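TonB-dependent siderophore receptor (Pseudomonas aeruginosa 39016, PDB 5NEC) probably takes up iron-loaded siderophores, and drug conjugates that mimic them, across the outer membrane with energy relayed by TonB. Local coordinates at residues 65-69 against 70-74; 647-650 against 651-655. One frame throughout, in Å; residues are numbered along the deposited sequence.

Contact 1: 65-69 against 70-74; sequences TAAVS and LQDAL
Two first torsions bring the polar groups of this turn together: Ser69 holds OG between its own backbone N and carbonyl carbon (chi1 72°), which turns it to the amides at the start of helix 70-74, while Asp72 swings CG away from its backbone N (chi1 -154°), which carries the carboxylate back to the chain that leads into the helix. The result is an N-cap, set in the plug domain of the receptor. Ser69 is the capping residue, and its OG accepts from Asp72 N at 3.3 Å in a fairly straight bond, so an amide of the first helical turn gains a partner that the helix itself cannot supply. From Ser69 O the helical bonding then begins, with Ala73 N as donor at 3.1 Å.

Asp72 answers with its side chain. Its OD2 accepts from Val68 N at 3.2 Å through a nearly straight N-H that arrives on the anti side and 29° out of the carboxylate plane. The other oxygen, OD1, forms a salt bridge with Arg75, so each carboxylate oxygen has a partner, which probably restricts its rotation; the arginine would be expected to stabilise the charged form. The side chains of Val68 and Asp72 cross obliquely, with Val68 CG2 3.8 Å from Asp72 OD2.

Ahead of the cap, helix 59-64 ends in a Schellman motif, with Ala66 at positive phi, and three residues, Ala67 to Ser69, lead on to the next helix. Leu70 and Leu74 pack on Ile127 of strand 124-130, so the short helix lies against the plug's sheet. On the buried side, the methyl of Ala67 meets that of Ala73, CB to CB at 3.8 Å.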
loop_
_atom_site.group_PDB
_atom_site.type_symbol
_atom_site.label_atom_id
_atom_site.label_comp_id
_atom_site.label_asym_id
_atom_site.label_seq_id
_atom_site.Cartn_x
_atom_site.Cartn_y
_atom_site.Cartn_z
ATOM N N THR A 65 -13.122 -5.465 8.731
ATOM C CA THR A 65 -13.131 -4.026 8.405
ATOM C C THR A 65 -13.837 -3.720 7.081
ATOM O O THR A 65 -14.102 -2.567 6.794
ATOM C CB THR A 65 -11.697 -3.418 8.361
ATOM O OG1 THR A 65 -10.915 -4.031 7.327
ATOM C CG2 THR A 65 -10.979 -3.564 9.718
ATOM N N ALA A 66 -14.138 -4.748 6.286
ATOM C CA ALA A 66 -14.718 -4.599 4.934
ATOM C C ALA A 66 -13.896 -3.664 4.029
ATOM O O ALA A 66 -14.445 -2.946 3.209
ATOM C CB ALA A 66 -16.167 -4.152 5.015
ATOM N N ALA A 67 -12.574 -3.721 4.176
ATOM C CA ALA A 67 -11.641 -2.981 3.346
ATOM C C ALA A 67 -11.821 -3.342 1.882
ATOM O O ALA A 67 -11.869 -4.521 1.551
ATOM C CB ALA A 67 -10.209 -3.286 3.773
ATOM N N VAL A 68 -11.922 -2.330 1.020
ATOM C CA VAL A 68 -12.053 -2.545 -0.433
ATOM C C VAL A 68 -10.774 -2.186 -1.192
ATOM O O VAL A 68 -10.760 -2.228 -2.421
ATOM C CB VAL A 68 -13.285 -1.802 -1.028
ATOM C CG1 VAL A 68 -14.561 -2.314 -0.382
ATOM C CG2 VAL A 68 -13.188 -0.291 -0.866
ATOM N N SER A 69 -9.717 -1.820 -0.473
ATOM C CA SER A 69 -8.438 -1.495 -1.106
ATOM C C SER A 69 -7.289 -1.683 -0.140
ATOM O O SER A 69 -7.499 -1.870 1.066
ATOM C CB SER A 69 -8.430 -0.058 -1.629
ATOM O OG SER A 69 -8.355 0.865 -0.561
ATOM N N LEU A 70 -6.083 -1.625 -0.691
ATOM C CA LEU A 70 -4.832 -1.737 0.076
ATOM C C LEU A 70 -4.687 -0.629 1.102
ATOM O O LEU A 70 -4.329 -0.907 2.222
ATOM C CB LEU A 70 -3.614 -1.748 -0.871
ATOM C CG LEU A 70 -2.218 -1.829 -0.257
ATOM C CD1 LEU A 70 -2.042 -3.088 0.579
ATOM C CD2 LEU A 70 -1.167 -1.817 -1.361
ATOM N N GLN A 71 -4.982 0.614 0.718
ATOM C CA GLN A 71 -4.932 1.766 1.647
ATOM C C GLN A 71 -5.942 1.671 2.785
ATOM O O GLN A 71 -5.597 1.905 3.936
ATOM C CB GLN A 71 -5.205 3.076 0.931
ATOM C CG GLN A 71 -4.221 3.422 -0.145
ATOM C CD GLN A 71 -4.413 4.829 -0.662
ATOM O OE1 GLN A 71 -4.951 5.718 0.031
ATOM N NE2 GLN A 71 -3.956 5.052 -1.896
ATOM N N ASP A 72 -7.189 1.372 2.431
ATOM C CA ASP A 72 -8.278 1.113 3.384
ATOM C C ASP A 72 -7.823 0.098 4.455
ATOM O O ASP A 72 -7.970 0.329 5.657
ATOM C CB ASP A 72 -9.490 0.569 2.601
ATOM C CG ASP A 72 -10.840 0.836 3.267
ATOM O OD1 ASP A 72 -10.916 1.468 4.354
ATOM O OD2 ASP A 72 -11.851 0.400 2.651
ATOM N N ALA A 73 -7.221 -0.998 3.996
ATOM C CA ALA A 73 -6.763 -2.076 4.871
ATOM C C ALA A 73 -5.589 -1.658 5.755
ATOM O O ALA A 73 -5.526 -2.067 6.920
ATOM C CB ALA A 73 -6.381 -3.305 4.047
ATOM N N LEU A 74 -4.671 -0.854 5.207
ATOM C CA LEU A 74 -3.486 -0.413 5.959
ATOM C C LEU A 74 -3.762 0.663 7.025
ATOM O O LEU A 74 -2.884 0.957 7.820
ATOM C CB LEU A 74 -2.356 0.027 5.018
ATOM C CG LEU A 74 -1.655 -1.096 4.251
ATOM C CD1 LEU A 74 -0.800 -0.501 3.134
ATOM C CD2 LEU A 74 -0.809 -2.000 5.154
#

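Contact 2: 647-650 against 651-655; sequences YDIF and PKTTI
Asp648 and Thr654 lie side by side with their side chains pointing the same way, and the hydroxyl OG1 of Thr654 gives a weak hydrogen bond to OD1 of Asp648 at 3.4 Å. The methyl CG2 of Thr654 sits almost as close to the same oxygen, so OD1 is met by both branches of the threonine. Ile649 and Thr653 also run alongside each other, touching through their CG2 methyls at 3.9 Å. By contrast, Ile649 reaches across Ile655: its CG1 stands anti to the backbone N (chi1 -165°) and the extended chain brings CD1 to within 4.1 Å of Ile655 CD1. The ring of Tyr647 turns an edge to Ile649, whose CB lies in the ring plane.

The backbone that carries these side chains is a tight hairpin between strands 639-650 and 653-666 of the beta-barrel, closed by a type II turn from Phe650 to Thr653, with Lys652 at positive phi. Tyr647 and Ile655 form a hydrogen-bonded antiparallel pair, Tyr647 N donating to Ile655 O at 2.8 Å and Ile655 N to Tyr647 O at 3.0 Å. Between this pair and the turn a beta bulge shifts the register by one, with Asp648 at the centre of an inverse gamma turn. At the turn, Thr653 N makes a weak bond to Phe650 O, and Thr653 CB approaches the edge of the Phe650 ring near its plane.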
loop_
_atom_site.group_PDB
_atom_site.type_symbol
_atom_site.label_atom_id
_atom_site.label_comp_id
_atom_site.label_asym_id
_atom_site.label_seq_id
_atom_site.Cartn_x
_atom_site.Cartn_y
_atom_site.Cartn_z
ATOM N N TYR A 647 -15.788 -8.534 19.442
ATOM C CA TYR A 647 -16.271 -9.263 20.607
ATOM C C TYR A 647 -17.396 -10.207 20.186
ATOM O O TYR A 647 -18.376 -9.759 19.586
ATOM C CB TYR A 647 -16.761 -8.292 21.684
ATOM C CG TYR A 647 -16.949 -8.962 23.023
ATOM C CD1 TYR A 647 -15.844 -9.236 23.839
ATOM C CD2 TYR A 647 -18.221 -9.345 23.471
ATOM C CE1 TYR A 647 -16.007 -9.849 25.073
ATOM C CE2 TYR A 647 -18.392 -9.970 24.696
ATOM C CZ TYR A 647 -17.282 -10.218 25.492
ATOM O OH TYR A 647 -17.425 -10.835 26.710
ATOM N N ASP A 648 -17.239 -11.504 20.480
ATOM C CA ASP A 648 -18.285 -12.524 20.263
ATOM C C ASP A 648 -19.352 -12.421 21.370
ATOM O O ASP A 648 -19.385 -13.215 22.303
ATOM C CB ASP A 648 -17.664 -13.936 20.184
ATOM C CG ASP A 648 -16.737 -14.122 18.944
ATOM O OD1 ASP A 648 -16.578 -13.184 18.143
ATOM O OD2 ASP A 648 -16.168 -15.219 18.750
ATOM N N ILE A 649 -20.210 -11.412 21.245
ATOM C CA ILE A 649 -21.166 -11.013 22.290
ATOM C C ILE A 649 -22.292 -12.043 22.533
ATOM O O ILE A 649 -22.754 -12.196 23.661
ATOM C CB ILE A 649 -21.754 -9.599 21.999
ATOM C CG1 ILE A 649 -22.455 -9.028 23.237
ATOM C CG2 ILE A 649 -22.718 -9.612 20.811
ATOM C CD1 ILE A 649 -22.949 -7.605 23.068
ATOM N N PHE A 650 -22.748 -12.712 21.477
ATOM C CA PHE A 650 -23.656 -13.844 21.596
ATOM C C PHE A 650 -23.063 -14.934 20.724
ATOM O O PHE A 650 -22.125 -14.671 19.975
ATOM C CB PHE A 650 -25.055 -13.485 21.094
ATOM C CG PHE A 650 -25.734 -12.416 21.892
ATOM C CD1 PHE A 650 -26.082 -12.648 23.223
ATOM C CD2 PHE A 650 -26.047 -11.175 21.319
ATOM C CE1 PHE A 650 -26.722 -11.661 23.976
ATOM C CE2 PHE A 650 -26.682 -10.182 22.068
ATOM C CZ PHE A 650 -27.022 -10.425 23.398
ATOM N N PRO A 651 -23.588 -16.168 20.825
ATOM C CA PRO A 651 -23.269 -17.106 19.741
ATOM C C PRO A 651 -23.948 -16.617 18.452
ATOM O O PRO A 651 -24.971 -15.935 18.517
ATOM C CB PRO A 651 -23.825 -18.455 20.239
ATOM C CG PRO A 651 -24.799 -18.120 21.318
ATOM C CD PRO A 651 -24.417 -16.780 21.884
ATOM N N LYS A 652 -23.348 -16.919 17.306
ATOM C CA LYS A 652 -23.792 -16.401 15.991
ATOM C C LYS A 652 -23.622 -14.876 15.752
ATOM O O LYS A 652 -23.868 -14.410 14.638
ATOM C CB LYS A 652 -25.234 -16.841 15.663
ATOM C CG LYS A 652 -25.361 -18.346 15.452
ATOM C CD LYS A 652 -26.795 -18.841 15.502
ATOM C CE LYS A 652 -27.468 -18.673 14.161
ATOM N NZ LYS A 652 -28.939 -18.865 14.238
ATOM N N THR A 653 -23.180 -14.117 16.761
ATOM C CA THR A 653 -23.131 -12.671 16.655
ATOM C C THR A 653 -21.809 -12.130 17.143
ATOM O O THR A 653 -21.344 -12.487 18.229
ATOM C CB THR A 653 -24.243 -11.988 17.462
ATOM O OG1 THR A 653 -25.508 -12.482 17.033
ATOM C CG2 THR A 653 -24.215 -10.473 17.286
ATOM N N THR A 654 -21.229 -11.245 16.331
ATOM C CA THR A 654 -20.016 -10.528 16.672
ATOM C C THR A 654 -20.303 -9.041 16.489
ATOM O O THR A 654 -20.968 -8.653 15.533
ATOM C CB THR A 654 -18.833 -10.947 15.754
ATOM O OG1 THR A 654 -18.738 -12.375 15.710
ATOM C CG2 THR A 654 -17.509 -10.397 16.266
ATOM N N ILE A 655 -19.845 -8.224 17.435
ATOM C CA ILE A 655 -19.797 -6.782 17.261
ATOM C C ILE A 655 -18.355 -6.352 17.337
ATOM O O ILE A 655 -17.510 -7.066 17.879
ATOM C CB ILE A 655 -20.636 -5.999 18.308
ATOM C CG1 ILE A 655 -20.147 -6.218 19.748
ATOM C CG2 ILE A 655 -22.105 -6.373 18.203
ATOM C CD1 ILE A 655 -20.667 -5.149 20.700
#

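In the fold
Contact 1 comes first along the chain, in the plug domain, and contact 2 follows far later in the beta-barrel. Their centres are 23 Å apart and their nearest atoms about 10 Å apart, so they do not touch. Contact 1 lies nearer the middle of the molecule, about 10 Å from its centre, where the backbone O of Thr65 bonds to Gln700 and the side chain of Gln71 to Lys710, tying the plug to strands 693-700 and 708-711. Contact 2 lies on the surface, about 31 Å from the centre, at a turn joining neighbouring barrel strands; Thr654 carries the pairing on to strand 674-688. Contact 1 thus belongs to the plug and contact 2 to the barrel that encloses it.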